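Local coordinates for protein putative glucarate dehydratase (Pseudomonas fluorescens, PDB 4IT1) that probably catalyses the magnesium-dependent dehydration of D-glucarate to 5-dehydro-4-deoxy-D-glucarate, as a member of the mandelate racemase/muconate lactonizing enzyme family, at residues 287-292 with 311-316; 239-244 with 264-269. One frame throughout, in Å; residues are numbered along the deposited sequence.

Overall arrangement
Both interactions join neighbouring parallel strands in the barrel domain of this enolase-superfamily enzyme, and each closes a beta-alpha-beta unit. Interaction 2 comes first along the chain, linking strands 240-243 and 266-268 across helix 250-260; interaction 1 follows, linking strands 288-290 and 311-314 across helix 297-306. Their centres lie about 11 Å apart. Since strands 266-268 and 288-290 are themselves neighbours in the sheet, the two contacts make a run of four consecutive strands. The magnesium ion draws them together: residues 239-244 with 264-269 supply Asp243 and Glu268, and residues 287-292 supply Asn291, so that three successive strand ends build one metal site.

Interaction 1. Residues 287-292 with 311-316; sequences PLATNM and IVLADH. With MG (magnesium ion), chain E.
The backbone N of Leu313 donates to Thr290 O over 3.0 Å in a nearly straight bond (163° at the hydrogen), tying two parallel strands of the barrel together. One bond back, Ile311 O accepts from Thr290 N at 3.1 Å, and the CA-H of Ala289 leans on the same oxygen. Beside these bonds the CB atoms of Ala289 and Ile311 pack 3.8 Å apart. With chi1 at -167°, the Thr290 hydroxyl turns away from its own backbone N and accepts from Met292 N at 2.9 Å, forming an ST turn; it also hydrogen-bonds Val293 N and the Asp269 carboxylate. A valine in its place would probably leave Met292 N, Val293 N and Asp269 without this partner and free the turn leading out of the strand to shift. Just beyond, Asn291 presents OD1 to the magnesium at 2.2 Å. Its ND2 donates to two waters: one is itself a metal ligand, and the other, 2.9 Å from ND2, passes a hydrogen bond on to Leu313 O. With OD1 on the cation and ND2 giving its hydrogens to water, the amide has its orientation settled, and the bridge to Leu313 couples the metal ligand to the next strand.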
loop_
_atom_site.group_PDB
_atom_site.type_symbol
_atom_site.label_atom_id
_atom_site.label_comp_id
_atom_site.label_asym_id
_atom_site.label_seq_id
_atom_site.Cartn_x
_atom_site.Cartn_y
_atom_site.Cartn_z
ATOM N N PRO A 287 22.133 -14.688 -1.623
ATOM C CA PRO A 287 21.106 -13.653 -1.468
ATOM C C PRO A 287 21.436 -12.409 -2.291
ATOM O O PRO A 287 22.391 -11.678 -1.979
ATOM C CB PRO A 287 21.130 -13.329 0.040
ATOM C CG PRO A 287 22.281 -14.100 0.624
ATOM C CD PRO A 287 23.086 -14.683 -0.497
ATOM N N LEU A 288 20.650 -12.183 -3.342
ATOM C CA LEU A 288 20.879 -11.047 -4.231
ATOM C C LEU A 288 19.920 -9.908 -3.950
ATOM O O LEU A 288 18.704 -10.102 -3.833
ATOM C CB LEU A 288 20.830 -11.470 -5.696
ATOM C CG LEU A 288 21.744 -12.636 -6.085
ATOM C CD1 LEU A 288 21.590 -12.956 -7.562
ATOM C CD2 LEU A 288 23.202 -12.356 -5.741
ATOM N N ALA A 289 20.496 -8.718 -3.822
ATOM C CA ALA A 289 19.746 -7.493 -3.607
ATOM C C ALA A 289 19.860 -6.642 -4.864
ATOM O O ALA A 289 20.793 -6.828 -5.656
ATOM C CB ALA A 289 20.314 -6.733 -2.416
ATOM N N THR A 290 18.926 -5.709 -5.043
ATOM C CA THR A 290 18.968 -4.823 -6.201
ATOM C C THR A 290 18.419 -3.430 -5.927
ATOM O O THR A 290 17.502 -3.251 -5.137
ATOM C CB THR A 290 18.181 -5.410 -7.404
ATOM O OG1 THR A 290 18.490 -4.663 -8.593
ATOM C CG2 THR A 290 16.683 -5.351 -7.166
ATOM N N ASN A 291 18.994 -2.444 -6.598
ATOM C CA ASN A 291 18.251 -1.228 -6.900
ATOM C C ASN A 291 18.453 -0.810 -8.366
ATOM O O ASN A 291 18.506 0.375 -8.704
ATOM C CB ASN A 291 18.491 -0.112 -5.864
ATOM C CG ASN A 291 19.933 0.351 -5.776
ATOM O OD1 ASN A 291 20.827 -0.127 -6.476
ATOM N ND2 ASN A 291 20.163 1.313 -4.892
ATOM N N MET A 292 18.554 -1.822 -9.225
ATOM C CA MET A 292 18.786 -1.630 -10.659
ATOM C C MET A 292 17.766 -2.376 -11.495
ATOM O O MET A 292 17.201 -1.803 -12.424
ATOM C CB MET A 292 20.198 -2.057 -11.056
ATOM C CG MET A 292 21.256 -1.014 -10.712
ATOM S SD MET A 292 22.942 -1.556 -11.027
ATOM C CE MET A 292 23.075 -1.279 -12.800
ATOM N N ILE A 311 16.017 -9.506 -2.431
ATOM C CA ILE A 311 15.970 -8.306 -1.602
ATOM C C ILE A 311 15.835 -7.059 -2.473
ATOM O O ILE A 311 16.617 -6.855 -3.401
ATOM C CB ILE A 311 17.246 -8.151 -0.728
ATOM C CG1 ILE A 311 17.412 -9.327 0.246
ATOM C CG2 ILE A 311 17.205 -6.832 0.029
ATOM C CD1 ILE A 311 18.855 -9.723 0.508
ATOM N N VAL A 312 14.852 -6.225 -2.155
ATOM C CA VAL A 312 14.657 -4.966 -2.850
ATOM C C VAL A 312 15.104 -3.801 -1.973
ATOM O O VAL A 312 14.616 -3.633 -0.852
ATOM C CB VAL A 312 13.184 -4.762 -3.271
ATOM C CG1 VAL A 312 13.018 -3.428 -3.987
ATOM C CG2 VAL A 312 12.724 -5.903 -4.170
ATOM N N LEU A 313 16.043 -3.011 -2.485
ATOM C CA LEU A 313 16.399 -1.754 -1.839
ATOM C C LEU A 313 15.513 -0.632 -2.370
ATOM O O LEU A 313 15.734 -0.119 -3.465
ATOM C CB LEU A 313 17.882 -1.428 -2.040
ATOM C CG LEU A 313 18.894 -2.540 -1.728
ATOM C CD1 LEU A 313 20.301 -2.007 -1.909
ATOM C CD2 LEU A 313 18.730 -3.119 -0.326
ATOM N N ALA A 314 14.492 -0.283 -1.597
ATOM C CA ALA A 314 13.606 0.828 -1.921
ATOM C C ALA A 314 14.314 2.180 -1.780
ATOM O O ALA A 314 15.387 2.272 -1.178
ATOM C CB ALA A 314 12.361 0.782 -1.044
ATOM N N ASP A 315 13.696 3.213 -2.342
ATOM C CA ASP A 315 14.234 4.575 -2.389
ATOM C C ASP A 315 13.035 5.440 -2.718
ATOM O O ASP A 315 12.501 5.370 -3.829
ATOM C CB ASP A 315 15.300 4.695 -3.482
ATOM C CG ASP A 315 16.002 6.048 -3.493
ATOM O OD1 ASP A 315 15.344 7.086 -3.261
ATOM O OD2 ASP A 315 17.228 6.066 -3.758
ATOM N N HIS A 316 12.588 6.230 -1.743
ATOM C CA HIS A 316 11.306 6.913 -1.861
ATOM C C HIS A 316 11.324 7.954 -2.978
ATOM O O HIS A 316 10.267 8.364 -3.469
ATOM C CB HIS A 316 10.906 7.560 -0.530
ATOM C CG HIS A 316 11.719 8.767 -0.169
ATOM N ND1 HIS A 316 12.936 8.679 0.475
ATOM C CD2 HIS A 316 11.489 10.087 -0.362
ATOM C CE1 HIS A 316 13.418 9.895 0.669
ATOM N NE2 HIS A 316 12.559 10.768 0.168
HETATM MG MG MG E . 22.954 0.153 -6.061
HETATM O O HOH W 1 17.593 2.203 -3.905
HETATM O O HOH W 2 22.861 1.795 -4.757
HETATM O O HOH W 3 23.156 -1.386 -7.564
HETATM O O HOH W 4 23.140 1.494 -7.594
#

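Interaction 2. Residues 239-244 with 264-269; sequences PLRIDP and LQYYED. With MG (magnesium ion), chain E.
A right-handed beta-alpha-beta crossover of the enolase-type barrel brings strand 240-243 beside strand 266-268, and the C-terminal ends of the two strands carry two of the three protein ligands of the magnesium ion. At the opposite end, Arg241 reaches past Tyr266 to Gln265. Its NE and NH2 both donate to the single oxygen OE1 of Gln265, each over 2.6 Å, a side-on grip that keeps the amide and the guanidinium group nearly coplanar (8° between their planes). On the way, CG of Arg241 sits over the face of the Tyr266 ring, 3.7 Å from its centroid, as a CH-pi contact; the hydroxyl of that tyrosine is bonded to Lys213. Ile242 and Tyr267 project from the other side of the sheet. There, CG1 of Ile242 packs 3.5 Å from Leu264 CD1, a methyl that also lies over the ring of Tyr267. The backbone N of Glu268 donates to Ile242 O at 2.9 Å, joining the strands just before the acidic ends. In both Asp243 and Glu268, CG lies opposite the backbone N across the CA-CB bond (chi1 -172° and -174°), which helps bring the carboxylates to the shared cation, and this probably offsets their repulsion. A metal-bound water donates to Asp243 OD1 and to Asp269 OD2; Asn245 N also bonds that Asp243 oxygen, and Asp269 is held by the Thr290 hydroxyl and by Asn291 N as well. Magnesium takes Asp243 OD2 at 2.0 Å and Glu268 OE2 at 2.1 Å. Asp243 OD2 thus lies 2.6 Å from Glu268 OE2.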
loop_
_atom_site.group_PDB
_atom_site.type_symbol
_atom_site.label_atom_id
_atom_site.label_comp_id
_atom_site.label_asym_id
_atom_site.label_seq_id
_atom_site.Cartn_x
_atom_site.Cartn_y
_atom_site.Cartn_z
ATOM N N PRO A 239 28.262 -7.100 9.556
ATOM C CA PRO A 239 27.689 -7.618 8.311
ATOM C C PRO A 239 28.241 -6.837 7.114
ATOM O O PRO A 239 28.231 -5.596 7.126
ATOM C CB PRO A 239 26.184 -7.366 8.481
ATOM C CG PRO A 239 25.979 -7.214 9.954
ATOM C CD PRO A 239 27.225 -6.535 10.437
ATOM N N LEU A 240 28.746 -7.562 6.114
ATOM C CA LEU A 240 29.370 -6.944 4.937
ATOM C C LEU A 240 28.560 -7.148 3.652
ATOM O O LEU A 240 28.059 -8.249 3.383
ATOM C CB LEU A 240 30.799 -7.460 4.743
ATOM C CG LEU A 240 31.785 -7.287 5.905
ATOM C CD1 LEU A 240 33.070 -8.065 5.651
ATOM C CD2 LEU A 240 32.094 -5.821 6.149
ATOM N N ARG A 241 28.438 -6.069 2.879
ATOM C CA ARG A 241 27.702 -6.053 1.605
ATOM C C ARG A 241 28.497 -5.305 0.523
ATOM O O ARG A 241 29.309 -4.430 0.841
ATOM C CB ARG A 241 26.354 -5.355 1.787
ATOM C CG ARG A 241 25.458 -5.942 2.856
ATOM C CD ARG A 241 24.704 -4.847 3.597
ATOM N NE ARG A 241 24.176 -5.347 4.865
ATOM C CZ ARG A 241 23.759 -4.594 5.882
ATOM N NH1 ARG A 241 23.793 -3.269 5.820
ATOM N NH2 ARG A 241 23.306 -5.183 6.978
ATOM N N ILE A 242 28.254 -5.644 -0.747
ATOM C CA ILE A 242 28.852 -4.920 -1.886
ATOM C C ILE A 242 27.851 -4.599 -2.984
ATOM O O ILE A 242 26.889 -5.336 -3.190
ATOM C CB ILE A 242 30.027 -5.678 -2.537
ATOM C CG1 ILE A 242 29.640 -7.131 -2.837
ATOM C CG2 ILE A 242 31.268 -5.581 -1.673
ATOM C CD1 ILE A 242 30.562 -7.832 -3.807
ATOM N N ASP A 243 28.106 -3.499 -3.692
ATOM C CA ASP A 243 27.313 -3.095 -4.852
ATOM C C ASP A 243 28.222 -2.902 -6.067
ATOM O O ASP A 243 28.736 -1.802 -6.285
ATOM C CB ASP A 243 26.555 -1.791 -4.556
ATOM C CG ASP A 243 25.566 -1.415 -5.658
ATOM O OD1 ASP A 243 25.535 -2.098 -6.705
ATOM O OD2 ASP A 243 24.804 -0.437 -5.477
ATOM N N PRO A 244 28.439 -3.968 -6.859
ATOM C CA PRO A 244 29.249 -3.790 -8.071
ATOM C C PRO A 244 28.498 -3.132 -9.242
ATOM O O PRO A 244 29.033 -3.074 -10.345
ATOM C CB PRO A 244 29.671 -5.224 -8.440
ATOM C CG PRO A 244 29.312 -6.079 -7.260
ATOM C CD PRO A 244 28.157 -5.390 -6.599
ATOM N N LEU A 264 30.179 -12.390 3.009
ATOM C CA LEU A 264 29.156 -11.373 2.740
ATOM C C LEU A 264 27.761 -11.725 3.229
ATOM O O LEU A 264 27.298 -12.848 3.038
ATOM C CB LEU A 264 29.086 -11.062 1.238
ATOM C CG LEU A 264 30.246 -10.336 0.549
ATOM C CD1 LEU A 264 29.842 -10.031 -0.880
ATOM C CD2 LEU A 264 30.636 -9.046 1.256
ATOM N N GLN A 265 27.083 -10.744 3.821
ATOM C CA GLN A 265 25.660 -10.866 4.147
ATOM C C GLN A 265 24.792 -10.972 2.884
ATOM O O GLN A 265 23.931 -11.856 2.798
ATOM C CB GLN A 265 25.189 -9.694 5.019
ATOM C CG GLN A 265 23.830 -9.931 5.664
ATOM C CD GLN A 265 23.303 -8.727 6.436
ATOM O OE1 GLN A 265 23.414 -7.588 5.988
ATOM N NE2 GLN A 265 22.713 -8.982 7.601
ATOM N N TYR A 266 25.008 -10.063 1.926
ATOM C CA TYR A 266 24.366 -10.142 0.601
ATOM C C TYR A 266 25.152 -9.422 -0.499
ATOM O O TYR A 266 25.973 -8.555 -0.216
ATOM C CB TYR A 266 22.895 -9.666 0.630
ATOM C CG TYR A 266 22.635 -8.180 0.886
ATOM C CD1 TYR A 266 23.010 -7.199 -0.037
ATOM C CD2 TYR A 266 21.950 -7.765 2.024
ATOM C CE1 TYR A 266 22.741 -5.849 0.189
ATOM C CE2 TYR A 266 21.678 -6.418 2.257
ATOM C CZ TYR A 266 22.078 -5.466 1.342
ATOM O OH TYR A 266 21.803 -4.127 1.587
ATOM N N TYR A 267 24.886 -9.803 -1.748
ATOM C CA TYR A 267 25.464 -9.157 -2.925
ATOM C C TYR A 267 24.383 -8.312 -3.591
ATOM O O TYR A 267 23.333 -8.835 -3.986
ATOM C CB TYR A 267 25.927 -10.199 -3.936
ATOM C CG TYR A 267 27.034 -11.138 -3.496
ATOM C CD1 TYR A 267 26.808 -12.131 -2.538
ATOM C CD2 TYR A 267 28.295 -11.071 -4.088
ATOM C CE1 TYR A 267 27.824 -13.000 -2.156
ATOM C CE2 TYR A 267 29.314 -11.940 -3.722
ATOM C CZ TYR A 267 29.078 -12.899 -2.755
ATOM O OH TYR A 267 30.096 -13.753 -2.395
ATOM N N GLU A 268 24.604 -7.012 -3.701
ATOM C CA GLU A 268 23.700 -6.113 -4.408
ATOM C C GLU A 268 24.090 -5.966 -5.874
ATOM O O GLU A 268 25.161 -5.546 -6.151
ATOM C CB GLU A 268 23.693 -4.737 -3.751
ATOM C CG GLU A 268 22.663 -3.771 -4.321
ATOM C CD GLU A 268 22.924 -2.309 -4.020
ATOM O OE1 GLU A 268 23.540 -1.990 -3.010
ATOM O OE2 GLU A 268 22.496 -1.454 -4.793
ATOM N N ASP A 269 23.216 -6.326 -6.798
ATOM C CA ASP A 269 23.469 -6.147 -8.250
ATOM C C ASP A 269 24.892 -6.506 -8.668
ATOM O O ASP A 269 25.616 -5.656 -9.181
ATOM C CB ASP A 269 23.192 -4.697 -8.680
ATOM C CG ASP A 269 21.750 -4.315 -8.517
ATOM O OD1 ASP A 269 20.884 -5.105 -8.946
ATOM O OD2 ASP A 269 21.475 -3.234 -7.949
HETATM MG MG MG E . 22.954 0.153 -6.061
HETATM O O HOH W 3 23.156 -1.386 -7.564
HETATM O O HOH W 2 22.861 1.795 -4.757
HETATM O O HOH W 4 23.140 1.494 -7.594
#